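Long-range contacts in glucoamylase (PDB 1LF6), which hydrolyses terminal alpha-1,4-linked glucose units from the non-reducing ends of glucan chains, probably releasing beta-D-glucose: residues G454-A459 / P675-K680; L601-R606 / K622-F627; G631-E636 / W654-Y659. All coordinates share one frame; numbering follows the deposited sequence.

Interaction 1 (G454-A459 / P675-K680)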
# COMPACT_ATOMS: atom_id res chain seq x y z
N GLY A 454 22.09 12.05 -7.75
CA GLY A 454 21.73 13.09 -6.81
C GLY A 454 22.72 14.24 -6.70
O GLY A 454 22.31 15.41 -6.62
N LEU A 455 24.01 13.93 -6.68
CA LEU A 455 25.02 14.97 -6.59
C LEU A 455 25.13 15.75 -7.90
O LEU A 455 25.43 16.94 -7.89
CB LEU A 455 26.39 14.37 -6.21
CG LEU A 455 26.53 13.81 -4.78
CD1 LEU A 455 27.94 13.28 -4.58
CD2 LEU A 455 26.23 14.90 -3.75
N THR A 456 24.87 15.08 -9.02
CA THR A 456 24.91 15.74 -10.31
C THR A 456 23.73 16.73 -10.38
O THR A 456 23.89 17.87 -10.82
CB THR A 456 24.81 14.70 -11.48
OG1 THR A 456 25.98 13.87 -11.48
CG2 THR A 456 24.71 15.41 -12.82
N CYS A 457 22.55 16.30 -9.93
CA CYS A 457 21.38 17.18 -9.92
C CYS A 457 21.59 18.31 -8.92
O CYS A 457 21.14 19.44 -9.14
CB CYS A 457 20.11 16.40 -9.56
SG CYS A 457 19.64 15.12 -10.76
N ALA A 458 22.29 18.01 -7.83
CA ALA A 458 22.56 19.02 -6.80
C ALA A 458 23.48 20.09 -7.37
O ALA A 458 23.33 21.27 -7.06
CB ALA A 458 23.20 18.38 -5.58
N ALA A 459 24.43 19.67 -8.19
CA ALA A 459 25.37 20.60 -8.81
C ALA A 459 24.62 21.51 -9.78
O ALA A 459 24.90 22.71 -9.86
CB ALA A 459 26.46 19.83 -9.54
N PRO A 675 16.69 11.36 -15.19
CA PRO A 675 17.15 12.75 -15.21
C PRO A 675 18.15 12.94 -16.36
O PRO A 675 19.23 12.37 -16.36
CB PRO A 675 17.78 12.92 -13.83
CG PRO A 675 18.29 11.53 -13.51
CD PRO A 675 17.16 10.65 -13.97
N ASP A 676 17.76 13.75 -17.34
CA ASP A 676 18.58 13.97 -18.53
C ASP A 676 20.03 14.43 -18.33
O ASP A 676 20.91 13.99 -19.06
CB ASP A 676 17.88 14.94 -19.49
CG ASP A 676 17.41 16.20 -18.80
OD1 ASP A 676 17.29 17.24 -19.48
OD2 ASP A 676 17.16 16.14 -17.58
N ILE A 677 20.28 15.30 -17.37
CA ILE A 677 21.64 15.77 -17.17
C ILE A 677 22.57 14.67 -16.70
O ILE A 677 23.77 14.70 -16.99
CB ILE A 677 21.71 16.97 -16.20
CG1 ILE A 677 21.99 16.52 -14.77
CG2 ILE A 677 20.41 17.65 -16.17
CD1 ILE A 677 22.04 17.69 -13.80
N VAL A 678 22.03 13.69 -15.98
CA VAL A 678 22.85 12.58 -15.52
C VAL A 678 23.19 11.72 -16.73
O VAL A 678 24.35 11.39 -16.97
CB VAL A 678 22.11 11.71 -14.49
CG1 VAL A 678 23.00 10.55 -14.07
CG2 VAL A 678 21.70 12.55 -13.29
N TYR A 679 22.15 11.38 -17.49
CA TYR A 679 22.32 10.56 -18.68
C TYR A 679 23.30 11.21 -19.66
O TYR A 679 24.21 10.55 -20.17
CB TYR A 679 20.97 10.36 -19.37
CG TYR A 679 21.06 9.72 -20.74
CD1 TYR A 679 21.20 8.34 -20.88
CD2 TYR A 679 21.06 10.50 -21.89
CE1 TYR A 679 21.34 7.76 -22.13
CE2 TYR A 679 21.19 9.93 -23.15
CZ TYR A 679 21.33 8.56 -23.26
OH TYR A 679 21.48 8.00 -24.51
N LYS A 680 23.13 12.50 -19.91
CA LYS A 680 23.99 13.21 -20.85
C LYS A 680 25.45 13.22 -20.43
O LYS A 680 26.34 13.17 -21.27
CB LYS A 680 23.48 14.64 -21.05
CG LYS A 680 22.27 14.72 -21.98
CD LYS A 680 21.70 16.13 -22.05
CE LYS A 680 21.11 16.56 -20.71
NZ LYS A 680 20.50 17.92 -20.75
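Thr-456 and Cys-457 meet Pro-675, Ile-677 and Val-678 in a buried, apolar helix-helix crossing, where the short helix near the C-terminus lies across helix 445-464 of the family 15 catalytic domain. The axes of the two short segments pass 9.3 Å apart at 111°, so the touching surface is only a few residues long. Thr-456 is the main point of contact. Its OG1 is anti to the carbonyl carbon (chi1 -65°) and is hydrogen-bonded chiefly to the carbonyl oxygen of Val-452 one turn earlier, with a weak second hydrogen bond to the Tyr-682 hydroxyl. CG2 is thereby left for the apolar side, passing alongside Ile-677 with CG2 to CG1 at 3.5 Å. The delta methyl of Ile-677 reaches on to the backbone, with CD1 3.5 Å from Thr-456 O. A threonine suits this place because it settles its hydroxyl mainly within its own helix while giving a methyl to its neighbour. Cys-457 SG lies beside it, 4.2 Å from CG2 of Val-678, while the CB of Pro-675 flanks the sulfur at a similar distance. Pro-675 also occupies the N-cap position of the short helix. Around the crossing, Tyr-406 on helix 395-407 touches both Cys-457 and Ile-677, and its hydroxyl is hydrogen-bonded to Asp-676; helix 468-489 flanks Thr-456 through Gln-475, and helix 414-428 packs against Leu-455 and Ala-458.

Interaction 2 (L601-R606 / K622-F627)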
# COMPACT_ATOMS: atom_id res chain seq x y z
N LEU A 601 7.23 -5.66 -9.20
CA LEU A 601 7.96 -4.39 -9.24
C LEU A 601 9.21 -4.57 -10.09
O LEU A 601 9.54 -3.73 -10.92
CB LEU A 601 8.37 -3.95 -7.83
CG LEU A 601 9.41 -2.83 -7.70
CD1 LEU A 601 8.89 -1.54 -8.32
CD2 LEU A 601 9.74 -2.61 -6.23
N LEU A 602 9.91 -5.69 -9.89
CA LEU A 602 11.13 -5.96 -10.63
C LEU A 602 10.86 -6.32 -12.08
O LEU A 602 11.75 -6.22 -12.93
CB LEU A 602 11.93 -7.06 -9.92
CG LEU A 602 12.34 -6.61 -8.52
CD1 LEU A 602 13.16 -7.70 -7.83
CD2 LEU A 602 13.13 -5.30 -8.62
N THR A 603 9.64 -6.74 -12.38
CA THR A 603 9.27 -7.05 -13.76
C THR A 603 9.18 -5.70 -14.47
O THR A 603 9.63 -5.55 -15.60
CB THR A 603 7.89 -7.75 -13.84
OG1 THR A 603 7.98 -9.06 -13.26
CG2 THR A 603 7.43 -7.86 -15.29
N GLY A 604 8.60 -4.73 -13.77
CA GLY A 604 8.47 -3.39 -14.32
C GLY A 604 9.83 -2.75 -14.50
O GLY A 604 10.09 -2.12 -15.53
N GLU A 605 10.72 -2.90 -13.52
CA GLU A 605 12.05 -2.31 -13.63
C GLU A 605 12.84 -2.91 -14.79
O GLU A 605 13.59 -2.19 -15.45
CB GLU A 605 12.83 -2.45 -12.31
CG GLU A 605 12.35 -1.50 -11.21
CD GLU A 605 13.34 -1.35 -10.07
OE1 GLU A 605 13.01 -0.65 -9.09
OE2 GLU A 605 14.45 -1.91 -10.15
N ARG A 606 12.67 -4.21 -15.04
CA ARG A 606 13.37 -4.84 -16.15
C ARG A 606 12.82 -4.28 -17.46
O ARG A 606 13.57 -4.07 -18.42
CB ARG A 606 13.18 -6.37 -16.15
CG ARG A 606 13.62 -7.03 -17.45
CD ARG A 606 15.13 -6.86 -17.73
NE ARG A 606 15.90 -7.84 -16.99
CZ ARG A 606 16.57 -8.84 -17.53
NH1 ARG A 606 17.23 -9.69 -16.76
NH2 ARG A 606 16.61 -9.00 -18.85
N LYS A 622 2.46 -6.11 -20.28
CA LYS A 622 1.45 -7.17 -20.22
C LYS A 622 1.61 -8.07 -19.00
O LYS A 622 0.62 -8.50 -18.40
CB LYS A 622 1.48 -8.02 -21.50
CG LYS A 622 1.05 -7.25 -22.75
CD LYS A 622 -0.39 -6.78 -22.63
CE LYS A 622 -0.72 -5.71 -23.66
NZ LYS A 622 -0.39 -6.16 -25.04
N ALA A 623 2.85 -8.37 -18.63
CA ALA A 623 3.10 -9.21 -17.47
C ALA A 623 2.60 -8.53 -16.19
O ALA A 623 1.95 -9.16 -15.35
CB ALA A 623 4.58 -9.52 -17.35
N MET A 624 2.91 -7.25 -16.03
CA MET A 624 2.46 -6.53 -14.85
C MET A 624 0.93 -6.50 -14.79
O MET A 624 0.34 -6.61 -13.70
CB MET A 624 3.02 -5.10 -14.83
CG MET A 624 4.50 -5.02 -14.48
SD MET A 624 5.01 -3.37 -13.96
CE MET A 624 4.48 -3.36 -12.27
N GLU A 625 0.29 -6.38 -15.95
CA GLU A 625 -1.17 -6.34 -16.01
C GLU A 625 -1.77 -7.65 -15.53
O GLU A 625 -2.76 -7.65 -14.79
CB GLU A 625 -1.63 -6.02 -17.44
CG GLU A 625 -1.33 -4.58 -17.84
CD GLU A 625 -1.57 -4.29 -19.31
OE1 GLU A 625 -1.30 -3.14 -19.72
OE2 GLU A 625 -2.02 -5.20 -20.04
N LYS A 626 -1.17 -8.76 -15.92
CA LYS A 626 -1.66 -10.07 -15.53
C LYS A 626 -1.35 -10.35 -14.05
O LYS A 626 -2.05 -11.12 -13.40
CB LYS A 626 -1.05 -11.15 -16.42
CG LYS A 626 -1.32 -10.94 -17.91
CD LYS A 626 -0.62 -11.98 -18.77
CE LYS A 626 -0.63 -11.60 -20.25
NZ LYS A 626 -2.02 -11.38 -20.74
N PHE A 627 -0.30 -9.73 -13.53
CA PHE A 627 0.07 -9.93 -12.13
C PHE A 627 -0.94 -9.25 -11.21
O PHE A 627 -1.13 -9.65 -10.06
CB PHE A 627 1.47 -9.38 -11.85
CG PHE A 627 2.58 -10.30 -12.28
CD1 PHE A 627 3.74 -9.79 -12.86
CD2 PHE A 627 2.47 -11.68 -12.11
CE1 PHE A 627 4.78 -10.64 -13.26
CE2 PHE A 627 3.50 -12.54 -12.51
CZ PHE A 627 4.65 -12.02 -13.09
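Thr-603 OG1 is held by hydrogen bonds with the carbonyl oxygen of Pro-571 and the hydroxyl of Ser-572, and it also lies 3.6 Å from CE1 of Phe-627 across the contact. The setting is an antiparallel pair of consecutive helices in the (alpha/alpha) barrel domain: helices 600-612 and 618-627 follow one another in the chain, and their short segments run at 166° with axes 9.4 Å apart. Thr-603 serves both sides of its environment. While the hydroxyl goes to strand 570-573, CG2 stands anti to the backbone N and faces the partner helix, 3.9 Å from CB of Ala-623. The small alanine leaves room for that methyl, and the Phe-627 ring closes the contact one turn further on, where the ring also touches Ser-572. Beside the threonine, Met-624 reaches over in the opposite direction, its CG 4.2 Å from Thr-603 CG2. Its long, flexible chain suits a place where a side chain reaches across to the backbone of the other helix. Gly-604 receives its sulfur, since a residue without a side chain offers bare backbone there. Met-624 SD thus rests 3.5 Å from Gly-604 CA, and the bend at chi3 (81°) turns the terminal methyl CE aside from this line.

Interaction 3 (G631-E636 / W654-Y659)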
# COMPACT_ATOMS: atom_id res chain seq x y z
N GLY A 631 -9.20 -6.78 -8.86
CA GLY A 631 -9.47 -5.38 -8.57
C GLY A 631 -8.46 -4.42 -9.18
O GLY A 631 -8.52 -3.21 -8.94
N GLY A 632 -7.55 -4.95 -9.99
CA GLY A 632 -6.54 -4.13 -10.62
C GLY A 632 -5.44 -3.74 -9.64
O GLY A 632 -4.67 -2.81 -9.88
N ILE A 633 -5.35 -4.47 -8.53
CA ILE A 633 -4.35 -4.19 -7.50
C ILE A 633 -3.15 -5.10 -7.64
O ILE A 633 -3.28 -6.32 -7.78
CB ILE A 633 -4.99 -4.30 -6.09
CG1 ILE A 633 -5.92 -3.09 -5.89
CG2 ILE A 633 -3.91 -4.39 -5.01
CD1 ILE A 633 -6.69 -3.09 -4.59
N ILE A 634 -1.97 -4.49 -7.63
CA ILE A 634 -0.71 -5.21 -7.75
C ILE A 634 -0.09 -5.37 -6.37
O ILE A 634 0.08 -4.41 -5.62
CB ILE A 634 0.29 -4.44 -8.66
CG1 ILE A 634 -0.34 -4.17 -10.03
CG2 ILE A 634 1.58 -5.26 -8.82
CD1 ILE A 634 0.53 -3.32 -10.96
N SER A 635 0.26 -6.61 -6.04
CA SER A 635 0.87 -6.90 -4.76
C SER A 635 2.38 -6.73 -4.84
O SER A 635 2.95 -6.59 -5.91
CB SER A 635 0.55 -8.34 -4.32
OG SER A 635 1.21 -9.28 -5.15
N GLU A 636 3.01 -6.73 -3.67
CA GLU A 636 4.45 -6.62 -3.58
C GLU A 636 5.10 -7.88 -4.14
O GLU A 636 6.12 -7.82 -4.83
CB GLU A 636 4.84 -6.44 -2.11
CG GLU A 636 6.33 -6.50 -1.82
CD GLU A 636 6.61 -6.45 -0.34
OE1 GLU A 636 6.68 -5.33 0.21
OE2 GLU A 636 6.74 -7.53 0.28
N TRP A 654 4.55 1.58 -4.86
CA TRP A 654 5.73 1.70 -5.70
C TRP A 654 5.56 0.87 -6.99
O TRP A 654 5.96 1.29 -8.08
CB TRP A 654 6.95 1.24 -4.90
CG TRP A 654 8.27 1.33 -5.60
CD1 TRP A 654 8.53 1.82 -6.85
CD2 TRP A 654 9.53 0.86 -5.09
NE1 TRP A 654 9.86 1.68 -7.15
CE2 TRP A 654 10.50 1.09 -6.09
CE3 TRP A 654 9.92 0.26 -3.88
CZ2 TRP A 654 11.84 0.74 -5.92
CZ3 TRP A 654 11.25 -0.09 -3.71
CH2 TRP A 654 12.20 0.16 -4.73
N ALA A 655 4.94 -0.31 -6.86
CA ALA A 655 4.73 -1.17 -8.02
C ALA A 655 3.72 -0.54 -9.00
O ALA A 655 3.87 -0.65 -10.22
CB ALA A 655 4.25 -2.54 -7.58
N HIS A 656 2.69 0.10 -8.47
CA HIS A 656 1.70 0.75 -9.32
C HIS A 656 2.34 1.94 -10.01
O HIS A 656 2.03 2.24 -11.16
CB HIS A 656 0.49 1.17 -8.49
CG HIS A 656 -0.49 0.06 -8.27
ND1 HIS A 656 -1.34 -0.38 -9.27
CD2 HIS A 656 -0.70 -0.76 -7.21
CE1 HIS A 656 -2.02 -1.43 -8.83
NE2 HIS A 656 -1.65 -1.68 -7.59
N ALA A 657 3.23 2.62 -9.30
CA ALA A 657 3.93 3.77 -9.85
C ALA A 657 4.84 3.27 -10.97
O ALA A 657 4.94 3.89 -12.03
CB ALA A 657 4.76 4.46 -8.76
N GLU A 658 5.48 2.13 -10.74
CA GLU A 658 6.36 1.55 -11.74
C GLU A 658 5.55 1.17 -12.97
O GLU A 658 5.99 1.38 -14.10
CB GLU A 658 7.08 0.32 -11.19
CG GLU A 658 8.16 -0.25 -12.11
CD GLU A 658 9.37 0.66 -12.24
OE1 GLU A 658 9.44 1.67 -11.52
OE2 GLU A 658 10.26 0.34 -13.06
N TYR A 659 4.35 0.60 -12.77
CA TYR A 659 3.52 0.22 -13.91
C TYR A 659 3.15 1.45 -14.74
O TYR A 659 3.22 1.42 -15.97
CB TYR A 659 2.23 -0.49 -13.48
CG TYR A 659 1.28 -0.69 -14.65
CD1 TYR A 659 0.30 0.26 -14.94
CD2 TYR A 659 1.44 -1.76 -15.53
CE1 TYR A 659 -0.50 0.16 -16.08
CE2 TYR A 659 0.65 -1.87 -16.68
CZ TYR A 659 -0.31 -0.91 -16.94
OH TYR A 659 -1.07 -1.00 -18.08
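Ile-634 lies over one face of the His-656 imidazole, and the backbone before it runs past the rim of the same ring, so that the histidine meets the loop in two ways at once. Over the face the contact is a CH-pi interaction: CB of Ile-634 is 3.9 Å from the ring centroid, 29° off the normal. The rest of the branch continues across the ring, CG1 coming to 3.4 Å from CE1 of His-656 and CD1 standing above the plane toward the rim. Ring and branch cross at a slant. At the ring edge, near its plane, sits the carbonyl oxygen of Gly-632, 3.2 Å from His-656 CE1, while CA of Ile-633 lies in the plane by NE2. The glycine suits the turn that presents this carbonyl, having a positive phi (77°). A chi1 of -83° places His-656 CG anti to the carbonyl carbon, and the ring then extends from the helix into the loop, where NE2 comes within 2.8 Å of Ile-634 N. Isoleucine, branched at CB, can serve two surfaces: CG2 turns from the ring to CB of Ala-655, at 4.0 Å, whereas CD1 reaches CB of Tyr-659. Loop 631-636 is thus seated on helix 653-668 of the barrel domain, with Ile-304 of helix 296-306 touching both Ile-633 and His-656. Through ND1 the imidazole is hydrogen-bonded to the Ser-301 hydroxyl. Anchored there and covered by Ile-634, the ring is probably restricted in its rotation, and the nearby Gly-632 carbonyl would probably polarise its CE1-H bond.

Overall arrangement
All three contacts are largely buried, but at different depths: interaction 3 is centred about 9 Å from the centre of the chain, interaction 2 about 17 Å and interaction 1 about 30 Å. No helix is common to two contacts. Interactions 2 and 3, with centres 9 Å apart, adjoin where helices 600-612 and 618-627 touch helix 653-668; Glu-625 OE1 and Tyr-659 OH, 2.7 Å apart, join them through a probable hydrogen bond. Interaction 1 touches neither, yet encloses both along the chain. Interactions 1 and 2 are both apolar helix-helix contacts built on a threonine methyl and a sulfur, whereas interaction 3 sets an imidazole against loop backbone.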